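Local coordinates for N-acetyltransferase domain-containing protein (PDB 1WWZ) that binds acetyl coenzyme A in a GNAT-type fold and is probably an acyltransferase, although its own acceptor substrate is not established, at residues K95-G99 against K100-R104; M133-Y136 against E137-F141. All coordinates share one frame; numbering follows the deposited sequence.

Contact 1. Residues K95-G99 against K100-R104; sequences KKFQG and KGIGR. With ACO (acetyl coenzyme *a), chain C.
The Phe97 ring and Ile102 cross obliquely, methyl CD1 of Ile102 lying 3.8 Å from Phe97 CB, while Lys65 and Val67 of strand 65-78 pack on the aromatic side chain as well. At the far end of the turn the guanidinium of Arg104 has the 3'-phosphorus of acetyl coenzyme A at its edge, in plane, and its NH2 makes a weak hydrogen bond to phosphate oxygen O8A; NH1 is bonded to Lys138 O of the second subunit. Arg104 closes the Gln-Gly-Lys-Gly-Ile-Gly-Arg sequence, the pyrophosphate-binding loop of the GNAT fold, which enters helix 102-115 with Gly101 at the N-cap. Its amides grip the diphosphate one after another: Gly99 N to O4A, Gly101 N to O1A at 2.6 Å, Gly103 N to O5A at 2.8 Å and Arg104 N to O2A at 2.8 Å. O1A, O2A and O5A sit over the helix N-terminus, whose dipole probably helps to offset their charge. A side chain at Gly103 would run into O6A of the cofactor. Gln98, extended beyond CG (chi2 173°), lays its amide along the pantetheine, CD being 3.5 Å from the hydroxyl OAP, while NE2 is tied to Val93 O. An alanine at this position is likely to leave Val93 O without that donor and open a gap beside the pantetheine. Lys100 stretches back along the turn, CE 3.5 Å from Lys96 O, and its NZ bonds to Leu159 O of the second subunit. A water inside the turn accepts from Lys100 N and Ile102 N, and lies 2.6 Å from Phe97 O.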
loop_
_atom_site.group_PDB
_atom_site.type_symbol
_atom_site.label_atom_id
_atom_site.label_comp_id
_atom_site.label_asym_id
_atom_site.label_seq_id
_atom_site.Cartn_x
_atom_site.Cartn_y
_atom_site.Cartn_z
ATOM N N LYS A 95 15.359 -13.192 4.841
ATOM C CA LYS A 95 16.263 -12.393 5.660
ATOM C C LYS A 95 17.102 -11.418 4.838
ATOM O O LYS A 95 17.274 -10.259 5.219
ATOM C CB LYS A 95 17.181 -13.314 6.469
ATOM C CG LYS A 95 18.166 -12.597 7.385
ATOM C CD LYS A 95 17.469 -11.664 8.372
ATOM C CE LYS A 95 16.523 -12.408 9.308
ATOM N NZ LYS A 95 17.220 -13.420 10.152
ATOM N N LYS A 96 17.619 -11.892 3.711
ATOM C CA LYS A 96 18.453 -11.067 2.844
ATOM C C LYS A 96 17.691 -9.913 2.203
ATOM O O LYS A 96 18.295 -8.933 1.763
ATOM C CB LYS A 96 19.076 -11.930 1.747
ATOM C CG LYS A 96 19.958 -13.051 2.271
ATOM C CD LYS A 96 20.588 -13.833 1.134
ATOM C CE LYS A 96 21.512 -14.922 1.658
ATOM N NZ LYS A 96 22.225 -15.622 0.549
ATOM N N PHE A 97 16.368 -10.025 2.155
ATOM C CA PHE A 97 15.542 -8.989 1.547
ATOM C C PHE A 97 14.775 -8.131 2.542
ATOM O O PHE A 97 13.990 -7.276 2.146
ATOM C CB PHE A 97 14.566 -9.631 0.563
ATOM C CG PHE A 97 15.222 -10.141 -0.682
ATOM C CD1 PHE A 97 15.317 -9.336 -1.811
ATOM C CD2 PHE A 97 15.777 -11.414 -0.716
ATOM C CE1 PHE A 97 15.956 -9.793 -2.960
ATOM C CE2 PHE A 97 16.421 -11.884 -1.859
ATOM C CZ PHE A 97 16.512 -11.071 -2.983
ATOM N N GLN A 98 15.005 -8.356 3.830
ATOM C CA GLN A 98 14.323 -7.587 4.865
ATOM C C GLN A 98 14.881 -6.172 4.973
ATOM O O GLN A 98 15.994 -5.894 4.520
ATOM C CB GLN A 98 14.441 -8.297 6.216
ATOM C CG GLN A 98 13.518 -9.503 6.366
ATOM C CD GLN A 98 13.768 -10.274 7.645
ATOM O OE1 GLN A 98 14.353 -9.749 8.593
ATOM N NE2 GLN A 98 13.316 -11.524 7.687
ATOM N N GLY A 99 14.095 -5.281 5.571
ATOM C CA GLY A 99 14.520 -3.904 5.745
ATOM C C GLY A 99 14.558 -3.083 4.469
ATOM O O GLY A 99 15.147 -2.000 4.446
ATOM N N LYS A 100 13.929 -3.584 3.410
ATOM C CA LYS A 100 13.906 -2.884 2.129
ATOM C C LYS A 100 12.495 -2.459 1.712
ATOM O O LYS A 100 12.263 -2.097 0.560
ATOM C CB LYS A 100 14.519 -3.767 1.042
ATOM C CG LYS A 100 15.942 -4.216 1.339
ATOM C CD LYS A 100 16.467 -5.136 0.252
ATOM C CE LYS A 100 17.856 -5.658 0.586
ATOM N NZ LYS A 100 18.848 -4.557 0.746
ATOM N N GLY A 101 11.555 -2.515 2.649
ATOM C CA GLY A 101 10.192 -2.110 2.349
ATOM C C GLY A 101 9.299 -3.165 1.716
ATOM O O GLY A 101 8.156 -2.881 1.366
ATOM N N ILE A 102 9.802 -4.384 1.569
ATOM C CA ILE A 102 8.997 -5.439 0.965
ATOM C C ILE A 102 7.842 -5.837 1.883
ATOM O O ILE A 102 6.710 -5.994 1.425
ATOM C CB ILE A 102 9.858 -6.674 0.633
ATOM C CG1 ILE A 102 10.862 -6.312 -0.465
ATOM C CG2 ILE A 102 8.973 -7.825 0.177
ATOM C CD1 ILE A 102 11.864 -7.402 -0.779
ATOM N N GLY A 103 8.127 -5.986 3.174
ATOM C CA GLY A 103 7.085 -6.349 4.122
ATOM C C GLY A 103 5.974 -5.319 4.118
ATOM O O GLY A 103 4.790 -5.656 4.143
ATOM N N ARG A 104 6.364 -4.047 4.080
ATOM C CA ARG A 104 5.403 -2.957 4.058
ATOM C C ARG A 104 4.469 -3.108 2.859
ATOM O O ARG A 104 3.261 -2.936 2.985
ATOM C CB ARG A 104 6.142 -1.618 3.980
ATOM C CG ARG A 104 5.251 -0.392 4.022
ATOM C CD ARG A 104 6.075 0.870 3.784
ATOM N NE ARG A 104 7.050 1.118 4.844
ATOM C CZ ARG A 104 6.751 1.622 6.037
ATOM N NH1 ARG A 104 5.497 1.936 6.335
ATOM N NH2 ARG A 104 7.706 1.823 6.931
HETATM N N1A ACO C . 12.808 -3.451 14.445
HETATM C C2A ACO C . 12.110 -2.314 14.437
HETATM N N3A ACO C . 11.162 -1.953 13.523
HETATM C C4A ACO C . 10.964 -2.925 12.528
HETATM C C5A ACO C . 11.651 -4.121 12.463
HETATM C C6A ACO C . 12.639 -4.383 13.498
HETATM N N6A ACO C . 13.369 -5.504 13.513
HETATM N N7A ACO C . 11.235 -4.855 11.357
HETATM C C8A ACO C . 10.322 -4.106 10.801
HETATM N N9A ACO C . 10.091 -2.903 11.462
HETATM C C1B ACO C . 9.166 -1.830 11.137
HETATM C C2B ACO C . 9.838 -0.515 10.705
HETATM O O2B ACO C . 8.928 0.551 11.043
HETATM C C3B ACO C . 10.096 -0.757 9.193
HETATM O O3B ACO C . 10.128 0.543 8.572
HETATM P P3B ACO C . 11.432 1.450 8.318
HETATM O O7A ACO C . 11.945 1.731 9.698
HETATM O O8A ACO C . 10.937 2.646 7.655
HETATM O O9A ACO C . 12.355 0.645 7.488
HETATM C C4B ACO C . 8.870 -1.523 8.772
HETATM O O4B ACO C . 8.373 -2.104 10.011
HETATM C C5B ACO C . 9.122 -2.720 7.881
HETATM O O5B ACO C . 10.013 -2.469 6.808
HETATM P P1A ACO C . 10.186 -3.584 5.689
HETATM O O1A ACO C . 11.513 -3.410 5.099
HETATM O O2A ACO C . 8.994 -3.503 4.756
HETATM O O3A ACO C . 10.280 -4.922 6.633
HETATM P P2A ACO C . 10.440 -6.389 6.172
HETATM O O4A ACO C . 11.651 -6.853 6.876
HETATM O O5A ACO C . 10.448 -6.393 4.684
HETATM O O6A ACO C . 9.179 -7.153 6.672
HETATM C CBP ACO C . 8.656 -8.774 8.501
HETATM C CCP ACO C . 8.802 -7.323 8.110
HETATM C CDP ACO C . 8.154 -8.787 9.984
HETATM C CEP ACO C . 7.652 -9.476 7.559
HETATM C CAP ACO C . 10.072 -9.455 8.361
HETATM O OAP ACO C . 10.983 -8.826 9.259
HETATM C C9P ACO C . 10.120 -10.974 8.672
HETATM O O9P ACO C . 9.981 -11.812 7.791
HETATM N N8P ACO C . 10.315 -11.324 9.984
HETATM C C7P ACO C . 10.380 -12.724 10.472
HETATM C C6P ACO C . 9.021 -13.452 10.477
HETATM C C5P ACO C . 8.000 -12.769 11.354
HETATM O O5P ACO C . 8.293 -12.395 12.518
HETATM N N4P ACO C . 6.777 -12.580 10.884
HETATM C C3P ACO C . 5.544 -11.989 11.416
HETATM C C2P ACO C . 4.917 -13.095 12.269
HETATM S S1P ACO C . 3.301 -12.421 12.941
HETATM C C ACO C . 2.317 -13.029 11.938
HETATM O O ACO C . 2.562 -13.807 10.903
HETATM C CH3 ACO C . 0.676 -12.890 11.857
HETATM O O HOH W 1 12.180 -5.518 2.775
#

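Contact 2. Residues M133-Y136 against E137-F141; sequences MNLY and EKFGF. With ACO (acetyl coenzyme *a), chain C.
Asn134 and Lys138, one turn apart on helix 130-138, reach together for the adenosine of acetyl coenzyme A. ND2 of Asn134 donates to adenine N3A at 2.9 Å, and Lys138 NZ approaches ribose hydroxyl O2B so closely as modelled (2.4 Å) that the details of this hydrogen bond are doubtful. The lysine chain crosses the asparagine amide, with CE 3.4 Å from ND2. Leu135 meets the ribose through CB and CD1, CD1 being 3.2 Å from O4B. The Tyr136 ring has the thioester sulfur S1P at its edge, near its plane, and its OH lies 3.3 Å from the acetyl carbon C.

Behind this first shell, a water donates to both Asn134 OD1 and Glu137 OE1, which probably helps to keep the asparagine amide turned with ND2 toward the cofactor. The Leu135 side chain runs beside that of Phe139, pointing the same way, and its CD1 comes 3.6 Å from Phe139 CE2. Tyr136 sends a ring edge toward the face of Phe141 in an edge-to-face pair, centroids 5.5 Å apart and planes at 58°. Phe141 is brought there by a Schellman motif: Gly140, at positive phi, ends the helix as Gly140 N bonds to Glu137 O and Phe141 N to Tyr136 O. That same Tyr136 oxygen also accepts from Phe139 N, the two donors arriving from opposite faces of the carbonyl plane.

Farther out, Phe139 packs on Leu107, Ile108 and Leu111 of helix 102-115, whereas Tyr136 and Phe141 lie against strands 83-93, 120-126 and 150-156 of the central sheet.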
loop_
_atom_site.group_PDB
_atom_site.type_symbol
_atom_site.label_atom_id
_atom_site.label_comp_id
_atom_site.label_asym_id
_atom_site.label_seq_id
_atom_site.Cartn_x
_atom_site.Cartn_y
_atom_site.Cartn_z
ATOM N N MET A 133 5.674 -6.406 15.717
ATOM C CA MET A 133 4.677 -5.639 16.449
ATOM C C MET A 133 4.807 -4.144 16.174
ATOM O O MET A 133 3.805 -3.432 16.126
ATOM C CB MET A 133 4.772 -5.926 17.950
ATOM C CG MET A 133 4.362 -7.348 18.317
ATOM S SD MET A 133 4.227 -7.615 20.096
ATOM C CE MET A 133 5.925 -7.615 20.543
ATOM N N ASN A 134 6.038 -3.667 15.992
ATOM C CA ASN A 134 6.246 -2.249 15.693
ATOM C C ASN A 134 5.608 -1.932 14.346
ATOM O O ASN A 134 4.907 -0.931 14.198
ATOM C CB ASN A 134 7.741 -1.907 15.647
ATOM C CG ASN A 134 7.998 -0.463 15.220
ATOM O OD1 ASN A 134 7.405 0.474 15.762
ATOM N ND2 ASN A 134 8.887 -0.280 14.254
ATOM N N LEU A 135 5.847 -2.795 13.363
ATOM C CA LEU A 135 5.277 -2.601 12.037
ATOM C C LEU A 135 3.750 -2.604 12.108
ATOM O O LEU A 135 3.091 -1.729 11.548
ATOM C CB LEU A 135 5.758 -3.699 11.079
ATOM C CG LEU A 135 5.182 -3.667 9.656
ATOM C CD1 LEU A 135 5.360 -2.275 9.048
ATOM C CD2 LEU A 135 5.875 -4.722 8.802
ATOM N N TYR A 136 3.181 -3.585 12.800
ATOM C CA TYR A 136 1.726 -3.655 12.908
ATOM C C TYR A 136 1.107 -2.418 13.569
ATOM O O TYR A 136 0.069 -1.925 13.121
ATOM C CB TYR A 136 1.300 -4.909 13.681
ATOM C CG TYR A 136 1.591 -6.215 12.965
ATOM C CD1 TYR A 136 1.317 -6.366 11.603
ATOM C CD2 TYR A 136 2.100 -7.311 13.659
ATOM C CE1 TYR A 136 1.543 -7.584 10.952
ATOM C CE2 TYR A 136 2.327 -8.530 13.019
ATOM C CZ TYR A 136 2.045 -8.659 11.666
ATOM O OH TYR A 136 2.255 -9.866 11.035
ATOM N N GLU A 137 1.732 -1.921 14.633
ATOM C CA GLU A 137 1.201 -0.750 15.327
ATOM C C GLU A 137 1.233 0.492 14.435
ATOM O O GLU A 137 0.353 1.348 14.515
ATOM C CB GLU A 137 1.980 -0.492 16.623
ATOM C CG GLU A 137 1.932 -1.652 17.606
ATOM C CD GLU A 137 2.486 -1.290 18.972
ATOM O OE1 GLU A 137 3.566 -0.667 19.032
ATOM O OE2 GLU A 137 1.844 -1.637 19.986
ATOM N N LYS A 138 2.247 0.580 13.583
ATOM C CA LYS A 138 2.371 1.710 12.668
ATOM C C LYS A 138 1.215 1.723 11.680
ATOM O O LYS A 138 0.888 2.759 11.098
ATOM C CB LYS A 138 3.692 1.623 11.911
ATOM C CG LYS A 138 4.876 1.991 12.768
ATOM C CD LYS A 138 6.179 1.599 12.113
ATOM C CE LYS A 138 7.325 2.347 12.762
ATOM N NZ LYS A 138 8.283 2.772 11.705
ATOM N N PHE A 139 0.601 0.560 11.490
ATOM C CA PHE A 139 -0.516 0.442 10.572
ATOM C C PHE A 139 -1.863 0.391 11.272
ATOM O O PHE A 139 -2.872 0.035 10.668
ATOM C CB PHE A 139 -0.320 -0.778 9.675
ATOM C CG PHE A 139 0.577 -0.510 8.506
ATOM C CD1 PHE A 139 0.046 -0.073 7.296
ATOM C CD2 PHE A 139 1.958 -0.618 8.634
ATOM C CE1 PHE A 139 0.877 0.256 6.227
ATOM C CE2 PHE A 139 2.799 -0.292 7.571
ATOM C CZ PHE A 139 2.258 0.146 6.365
ATOM N N GLY A 140 -1.878 0.746 12.552
ATOM C CA GLY A 140 -3.131 0.771 13.281
ATOM C C GLY A 140 -3.502 -0.423 14.132
ATOM O O GLY A 140 -4.551 -0.401 14.773
ATOM N N PHE A 141 -2.678 -1.466 14.140
ATOM C CA PHE A 141 -2.978 -2.640 14.952
ATOM C C PHE A 141 -2.696 -2.327 16.416
ATOM O O PHE A 141 -1.761 -1.592 16.732
ATOM C CB PHE A 141 -2.127 -3.837 14.511
ATOM C CG PHE A 141 -2.638 -4.526 13.275
ATOM C CD1 PHE A 141 -3.521 -5.596 13.376
ATOM C CD2 PHE A 141 -2.244 -4.099 12.010
ATOM C CE1 PHE A 141 -4.006 -6.234 12.238
ATOM C CE2 PHE A 141 -2.723 -4.732 10.860
ATOM C CZ PHE A 141 -3.605 -5.803 10.976
HETATM N N1A ACO C . 12.808 -3.451 14.445
HETATM C C2A ACO C . 12.110 -2.314 14.437
HETATM N N3A ACO C . 11.162 -1.953 13.523
HETATM C C4A ACO C . 10.964 -2.925 12.528
HETATM C C5A ACO C . 11.651 -4.121 12.463
HETATM C C6A ACO C . 12.639 -4.383 13.498
HETATM N N6A ACO C . 13.369 -5.504 13.513
HETATM N N7A ACO C . 11.235 -4.855 11.357
HETATM C C8A ACO C . 10.322 -4.106 10.801
HETATM N N9A ACO C . 10.091 -2.903 11.462
HETATM C C1B ACO C . 9.166 -1.830 11.137
HETATM C C2B ACO C . 9.838 -0.515 10.705
HETATM O O2B ACO C . 8.928 0.551 11.043
HETATM C C3B ACO C . 10.096 -0.757 9.193
HETATM O O3B ACO C . 10.128 0.543 8.572
HETATM P P3B ACO C . 11.432 1.450 8.318
HETATM O O7A ACO C . 11.945 1.731 9.698
HETATM O O8A ACO C . 10.937 2.646 7.655
HETATM O O9A ACO C . 12.355 0.645 7.488
HETATM C C4B ACO C . 8.870 -1.523 8.772
HETATM O O4B ACO C . 8.373 -2.104 10.011
HETATM C C5B ACO C . 9.122 -2.720 7.881
HETATM O O5B ACO C . 10.013 -2.469 6.808
HETATM P P1A ACO C . 10.186 -3.584 5.689
HETATM O O1A ACO C . 11.513 -3.410 5.099
HETATM O O2A ACO C . 8.994 -3.503 4.756
HETATM O O3A ACO C . 10.280 -4.922 6.633
HETATM P P2A ACO C . 10.440 -6.389 6.172
HETATM O O4A ACO C . 11.651 -6.853 6.876
HETATM O O5A ACO C . 10.448 -6.393 4.684
HETATM O O6A ACO C . 9.179 -7.153 6.672
HETATM C CBP ACO C . 8.656 -8.774 8.501
HETATM C CCP ACO C . 8.802 -7.323 8.110
HETATM C CDP ACO C . 8.154 -8.787 9.984
HETATM C CEP ACO C . 7.652 -9.476 7.559
HETATM C CAP ACO C . 10.072 -9.455 8.361
HETATM O OAP ACO C . 10.983 -8.826 9.259
HETATM C C9P ACO C . 10.120 -10.974 8.672
HETATM O O9P ACO C . 9.981 -11.812 7.791
HETATM N N8P ACO C . 10.315 -11.324 9.984
HETATM C C7P ACO C . 10.380 -12.724 10.472
HETATM C C6P ACO C . 9.021 -13.452 10.477
HETATM C C5P ACO C . 8.000 -12.769 11.354
HETATM O O5P ACO C . 8.293 -12.395 12.518
HETATM N N4P ACO C . 6.777 -12.580 10.884
HETATM C C3P ACO C . 5.544 -11.989 11.416
HETATM C C2P ACO C . 4.917 -13.095 12.269
HETATM S S1P ACO C . 3.301 -12.421 12.941
HETATM C C ACO C . 2.317 -13.029 11.938
HETATM O O ACO C . 2.562 -13.807 10.903
HETATM C CH3 ACO C . 0.676 -12.890 11.857
HETATM O O HOH W 2 5.656 0.469 17.808
#

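In the fold
Contact 1 comes first along the chain, where strand 83-93 gives way to helix 102-115; contact 2 follows strand 120-126, on helix 130-138 and the turn that ends it. Their centres are about 16 Å apart, and one acetyl coenzyme A bridges them: residues 95-104 hold mainly its phosphates and pantetheine, residues 133-141 its adenosine and thioester end. They also meet directly, Arg104 NH1 packing 3.7 Å from Phe139 CZ. Strands 83-93 and 120-126, parallel neighbours in the mixed sheet, link the two sites to a common framework. Both contacts reach the second subunit, so the cofactor cleft lies close to the dimer interface.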